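PDB 6CHU: citrate lyase subunit beta-like protein from Mycobacterium tuberculosis H37Rv, which acts as an essential, bifunctional, magnesium-binding lyase in itaconate dissimilation and leucine catabolism. Local coordinates for residues 39-44 / 67-72; 94-99 / 113-118. All blocks are in the same frame, centred on the assembly; numbering follows the deposited sequence.

Interaction 1: 39-44 / 67-72; sequences VILDLE and ERTVVR. With ACT (acetate ion), chain E; ACT (acetate ion), chain F.
R72 and D42 run alongside each other from the C-terminal ends of two parallel strands, 39-42 and 69-72. R72 runs straight from the backbone (CG anti to N, chi1 -177°), then bends at chi3 (73°), presenting NE and NH2 side-on to the carboxylate. NE gives D42 OD1 an almost linear bond of 2.8 Å in the guanidinium plane, though OD1 receives it from above the carboxylate plane; NH2 reaches OD2 from the syn side, tilted out of the carboxylate plane, at 2.9 Å. From the opposite face of the carboxylate, E44 N bonds OD1, closing an Asx turn that helps fix the rotation of D42. E44 OE1 sits over the guanidinium centre, 3.3 Å from R72 CZ; no N-H of R72 points at it, so their attraction is one of charge, while E44 OE2 pairs with K100. Two acetates, probably from the crystallisation liquor, also bond at the guanidinium edge, OXT of one 2.7 Å from R72 NH2 and OXT of the other 2.9 Å from R72 NH1. Behind this cluster the backbones are stitched from R68 O to L43 N. I40 CG2 rests 3.9 Å from R72 CB on the inward face, and L43 CD1 lies 3.8 Å from V71 CG1 on the outward side. The N-terminal end is looser: partly exposed R68 holds the strand by its carbonyl O, but its guanidinium turns back, NH1 bonding E67 O. The strands, linked through helix 52-61, form a beta-alpha-beta unit of the TIM barrel, with the substrate-binding arginine at the C-terminal mouth where such enzymes carry active sites.

Interaction 2: 94-99 / 113-118; sequences TTVMLP and RDVIAL. With EDO (1,2-ethanediol), chain G.
I116, L118 and V96 each bury more surface than any other residue in the contact between strands 95-98 and 114-118, a parallel pair in the TIM barrel joined through helix 104-108 as a beta-alpha-beta unit. I116 points into the barrel beside M97 and T95. Its CG2 meets M97 CE at 4.0 Å, while CD1 lies 4.2 Å from T95 CG2. I116 is gripped by its backbone as well: N bonds V96 O and O accepts from L98 N. Two residues on, L118 presses CB to 3.4 Å from L98 O, the carbonyl that also receives L118 N, and the same CB touches M97 CG. With CG anti to the backbone N (chi1 165°), its branched end lies beside P99 and packs on R72 at the mouth of the barrel. V96 belongs to the outward face, against L88 of helix 79-89. Its CG2 takes the crowded position between backbone N and carbonyl carbon, which brings it to 3.6 Å from D114 O and against V115 CG2. V96 CG1 instead crosses the aliphatic stem of R113 at CD; beyond that stem, R113 NE bonds an ethanediol oxygen. At the N-terminal end D114 OD2 accepts from the backbone N of H8, a purification-tag residue, and one water bridges the strands, donating to D114 OD2 at 2.6 Å and lying 2.7 Å from T95 OG1.

Interactions 1 and 2 follow each other round one barrel wall, their centres about 9 Å apart, because strands 69-72 and 95-98 are neighbours. V71 joins them through two probable backbone bonds, V71 O to M97 N at 2.8 Å and V71 N to T95 O at 3.2 Å. Side chains meet at the C-terminal mouth: L118 CD2 packs 3.4 Å from R72 NH1, and P99 CB lies 3.3 Å from E44 OE2. Magnesium, ligated by E120 and D146, lies about 4 Å from the nearest side-chain atom of R72 and about 5 Å from that of L118. Thus 39-44 / 67-72 supplies charged groups near the metal, and 94-99 / 113-118 an apolar flank.

Interaction 1: 39-44 / 67-72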
# COMPACT_ATOMS: atom_id res chain seq x y z
N VAL A 39 -21.80 -21.23 1.65
CA VAL A 39 -22.25 -20.78 2.96
C VAL A 39 -21.07 -20.81 3.92
O VAL A 39 -20.32 -21.80 3.96
CB VAL A 39 -23.40 -21.65 3.48
CG1 VAL A 39 -23.74 -21.29 4.92
CG2 VAL A 39 -24.63 -21.50 2.58
N ILE A 40 -20.90 -19.75 4.69
CA ILE A 40 -19.93 -19.71 5.79
C ILE A 40 -20.72 -19.90 7.07
O ILE A 40 -21.37 -18.97 7.56
CB ILE A 40 -19.15 -18.40 5.82
CG1 ILE A 40 -18.51 -18.08 4.47
CG2 ILE A 40 -18.07 -18.47 6.92
CD1 ILE A 40 -18.08 -16.61 4.34
N LEU A 41 -20.68 -21.11 7.65
CA LEU A 41 -21.32 -21.33 8.93
C LEU A 41 -20.42 -20.73 10.00
O LEU A 41 -19.23 -21.06 10.08
CB LEU A 41 -21.59 -22.82 9.18
CG LEU A 41 -22.62 -23.48 8.25
CD1 LEU A 41 -22.63 -25.00 8.46
CD2 LEU A 41 -24.04 -22.92 8.45
N ASP A 42 -20.98 -19.82 10.79
CA ASP A 42 -20.18 -18.91 11.60
C ASP A 42 -20.23 -19.31 13.06
O ASP A 42 -21.30 -19.36 13.67
CB ASP A 42 -20.68 -17.48 11.43
CG ASP A 42 -19.72 -16.46 11.99
OD1 ASP A 42 -18.57 -16.83 12.31
OD2 ASP A 42 -20.13 -15.28 12.10
N LEU A 43 -19.06 -19.59 13.64
CA LEU A 43 -18.91 -19.77 15.08
C LEU A 43 -18.32 -18.54 15.76
O LEU A 43 -18.25 -18.51 17.00
CB LEU A 43 -18.01 -20.99 15.37
CG LEU A 43 -18.44 -22.33 14.77
CD1 LEU A 43 -17.30 -23.35 14.98
CD2 LEU A 43 -19.73 -22.82 15.42
N GLU A 44 -17.92 -17.52 15.00
CA GLU A 44 -17.30 -16.34 15.60
C GLU A 44 -18.31 -15.21 15.76
O GLU A 44 -19.33 -15.38 16.44
CB GLU A 44 -16.07 -15.89 14.79
CG GLU A 44 -15.10 -15.01 15.61
CD GLU A 44 -14.65 -13.74 14.89
OE1 GLU A 44 -15.33 -13.30 13.94
OE2 GLU A 44 -13.60 -13.19 15.28
N GLU A 67 -18.92 -29.65 0.06
CA GLU A 67 -18.32 -29.07 -1.14
C GLU A 67 -18.63 -27.59 -1.30
O GLU A 67 -17.98 -26.91 -2.10
CB GLU A 67 -18.79 -29.82 -2.39
CG GLU A 67 -18.56 -31.33 -2.36
CD GLU A 67 -17.10 -31.69 -2.15
OE1 GLU A 67 -16.22 -30.91 -2.60
OE2 GLU A 67 -16.83 -32.74 -1.54
N ARG A 68 -19.60 -27.07 -0.54
CA ARG A 68 -20.06 -25.70 -0.72
C ARG A 68 -20.24 -24.98 0.61
O ARG A 68 -20.99 -23.99 0.68
CB ARG A 68 -21.38 -25.68 -1.51
CG ARG A 68 -21.24 -26.14 -2.94
CD ARG A 68 -20.33 -25.20 -3.73
NE ARG A 68 -20.36 -25.48 -5.16
CZ ARG A 68 -19.43 -26.18 -5.81
NH1 ARG A 68 -18.38 -26.67 -5.15
NH2 ARG A 68 -19.53 -26.38 -7.11
N THR A 69 -19.59 -25.46 1.67
CA THR A 69 -19.74 -24.88 3.00
C THR A 69 -18.38 -24.79 3.67
O THR A 69 -17.60 -25.74 3.65
CB THR A 69 -20.70 -25.71 3.87
OG1 THR A 69 -21.89 -25.98 3.12
CG2 THR A 69 -21.08 -24.93 5.13
N VAL A 70 -18.13 -23.63 4.29
CA VAL A 70 -16.93 -23.28 5.04
C VAL A 70 -17.35 -22.90 6.45
O VAL A 70 -18.45 -22.37 6.66
CB VAL A 70 -16.17 -22.12 4.35
CG1 VAL A 70 -15.02 -21.58 5.21
CG2 VAL A 70 -15.65 -22.56 2.98
N VAL A 71 -16.51 -23.17 7.45
CA VAL A 71 -16.83 -22.88 8.84
C VAL A 71 -15.89 -21.80 9.34
O VAL A 71 -14.66 -22.00 9.34
CB VAL A 71 -16.76 -24.14 9.72
CG1 VAL A 71 -17.12 -23.81 11.17
CG2 VAL A 71 -17.70 -25.23 9.18
N ARG A 72 -16.44 -20.66 9.77
CA ARG A 72 -15.61 -19.65 10.43
C ARG A 72 -15.46 -20.01 11.90
O ARG A 72 -16.44 -20.06 12.65
CB ARG A 72 -16.16 -18.23 10.28
CG ARG A 72 -15.19 -17.22 10.94
CD ARG A 72 -15.40 -15.77 10.53
NE ARG A 72 -16.61 -15.17 11.11
CZ ARG A 72 -16.86 -13.86 11.10
NH1 ARG A 72 -15.98 -13.04 10.54
NH2 ARG A 72 -17.97 -13.37 11.64
C ACT E . -19.56 -10.44 10.80
O ACT E . -19.95 -9.28 10.46
OXT ACT E . -18.56 -10.75 11.47
CH3 ACT E . -20.47 -11.62 10.30
C ACT F . -15.64 -9.78 8.98
O ACT F . -15.15 -8.75 8.44
OXT ACT F . -15.41 -10.25 10.14
CH3 ACT F . -16.68 -10.56 8.13

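Interaction 2: 94-99 / 113-118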
# COMPACT_ATOMS: atom_id res chain seq x y z
N THR A 94 -14.01 -29.54 5.65
CA THR A 94 -12.57 -29.56 5.44
C THR A 94 -11.93 -28.19 5.47
O THR A 94 -10.70 -28.10 5.60
CB THR A 94 -12.23 -30.18 4.08
OG1 THR A 94 -12.76 -29.34 3.05
CG2 THR A 94 -12.81 -31.57 3.95
N THR A 95 -12.71 -27.12 5.35
CA THR A 95 -12.18 -25.78 5.12
C THR A 95 -12.71 -24.85 6.20
O THR A 95 -13.92 -24.79 6.45
CB THR A 95 -12.57 -25.28 3.72
OG1 THR A 95 -12.07 -26.20 2.75
CG2 THR A 95 -11.99 -23.89 3.45
N VAL A 96 -11.79 -24.15 6.87
CA VAL A 96 -12.15 -23.21 7.92
C VAL A 96 -11.73 -21.80 7.51
O VAL A 96 -10.78 -21.60 6.75
CB VAL A 96 -11.54 -23.58 9.29
CG1 VAL A 96 -12.09 -24.92 9.78
CG2 VAL A 96 -10.00 -23.61 9.20
N MET A 97 -12.44 -20.82 8.06
CA MET A 97 -12.10 -19.42 7.92
C MET A 97 -11.56 -18.95 9.27
O MET A 97 -12.23 -19.11 10.29
CB MET A 97 -13.31 -18.58 7.50
CG MET A 97 -13.01 -17.09 7.40
SD MET A 97 -14.44 -16.13 6.84
CE MET A 97 -14.53 -16.61 5.12
N LEU A 98 -10.35 -18.39 9.26
CA LEU A 98 -9.67 -17.97 10.47
C LEU A 98 -9.78 -16.46 10.63
O LEU A 98 -9.15 -15.71 9.86
CB LEU A 98 -8.20 -18.37 10.42
CG LEU A 98 -7.34 -17.86 11.59
CD1 LEU A 98 -7.72 -18.52 12.88
CD2 LEU A 98 -5.84 -18.04 11.28
N PRO A 99 -10.55 -15.95 11.59
CA PRO A 99 -10.65 -14.50 11.78
C PRO A 99 -9.43 -13.98 12.52
O PRO A 99 -8.71 -14.72 13.19
CB PRO A 99 -11.92 -14.35 12.62
CG PRO A 99 -11.88 -15.57 13.51
CD PRO A 99 -11.30 -16.68 12.63
N ARG A 113 -6.32 -28.92 7.84
CA ARG A 113 -7.47 -28.25 7.24
C ARG A 113 -7.03 -27.24 6.19
O ARG A 113 -5.91 -26.73 6.22
CB ARG A 113 -8.30 -27.55 8.32
CG ARG A 113 -8.80 -28.50 9.41
CD ARG A 113 -9.24 -27.74 10.67
NE ARG A 113 -9.40 -28.66 11.80
CZ ARG A 113 -8.44 -28.95 12.67
NH1 ARG A 113 -7.24 -28.38 12.55
NH2 ARG A 113 -8.66 -29.79 13.67
N ASP A 114 -7.92 -26.98 5.22
CA ASP A 114 -7.76 -25.84 4.32
C ASP A 114 -8.23 -24.59 5.04
O ASP A 114 -9.21 -24.62 5.79
CB ASP A 114 -8.55 -26.04 3.03
CG ASP A 114 -7.91 -27.05 2.07
OD1 ASP A 114 -6.77 -27.51 2.32
OD2 ASP A 114 -8.55 -27.37 1.05
N VAL A 115 -7.54 -23.47 4.82
CA VAL A 115 -7.77 -22.25 5.60
C VAL A 115 -8.02 -21.07 4.68
O VAL A 115 -7.24 -20.80 3.77
CB VAL A 115 -6.58 -21.95 6.53
CG1 VAL A 115 -6.84 -20.67 7.34
CG2 VAL A 115 -6.33 -23.14 7.46
N ILE A 116 -9.11 -20.35 4.94
CA ILE A 116 -9.32 -19.01 4.40
C ILE A 116 -8.95 -18.04 5.52
O ILE A 116 -9.63 -17.99 6.55
CB ILE A 116 -10.76 -18.81 3.92
CG1 ILE A 116 -11.05 -19.84 2.83
CG2 ILE A 116 -10.96 -17.37 3.39
CD1 ILE A 116 -12.49 -19.89 2.37
N ALA A 117 -7.87 -17.29 5.33
CA ALA A 117 -7.40 -16.35 6.34
C ALA A 117 -8.13 -15.03 6.17
O ALA A 117 -8.11 -14.42 5.09
CB ALA A 117 -5.89 -16.15 6.23
N LEU A 118 -8.80 -14.59 7.23
CA LEU A 118 -9.54 -13.33 7.24
C LEU A 118 -8.66 -12.32 7.97
O LEU A 118 -8.52 -12.36 9.20
CB LEU A 118 -10.90 -13.50 7.90
CG LEU A 118 -11.67 -12.24 8.31
CD1 LEU A 118 -11.87 -11.30 7.12
CD2 LEU A 118 -13.04 -12.65 8.90
C1 EDO G . -12.76 -32.59 10.63
O1 EDO G . -13.75 -32.65 9.59
C2 EDO G . -12.36 -31.14 10.84
O2 EDO G . -11.18 -31.09 11.66
O HOH W 1 -10.71 -26.16 0.41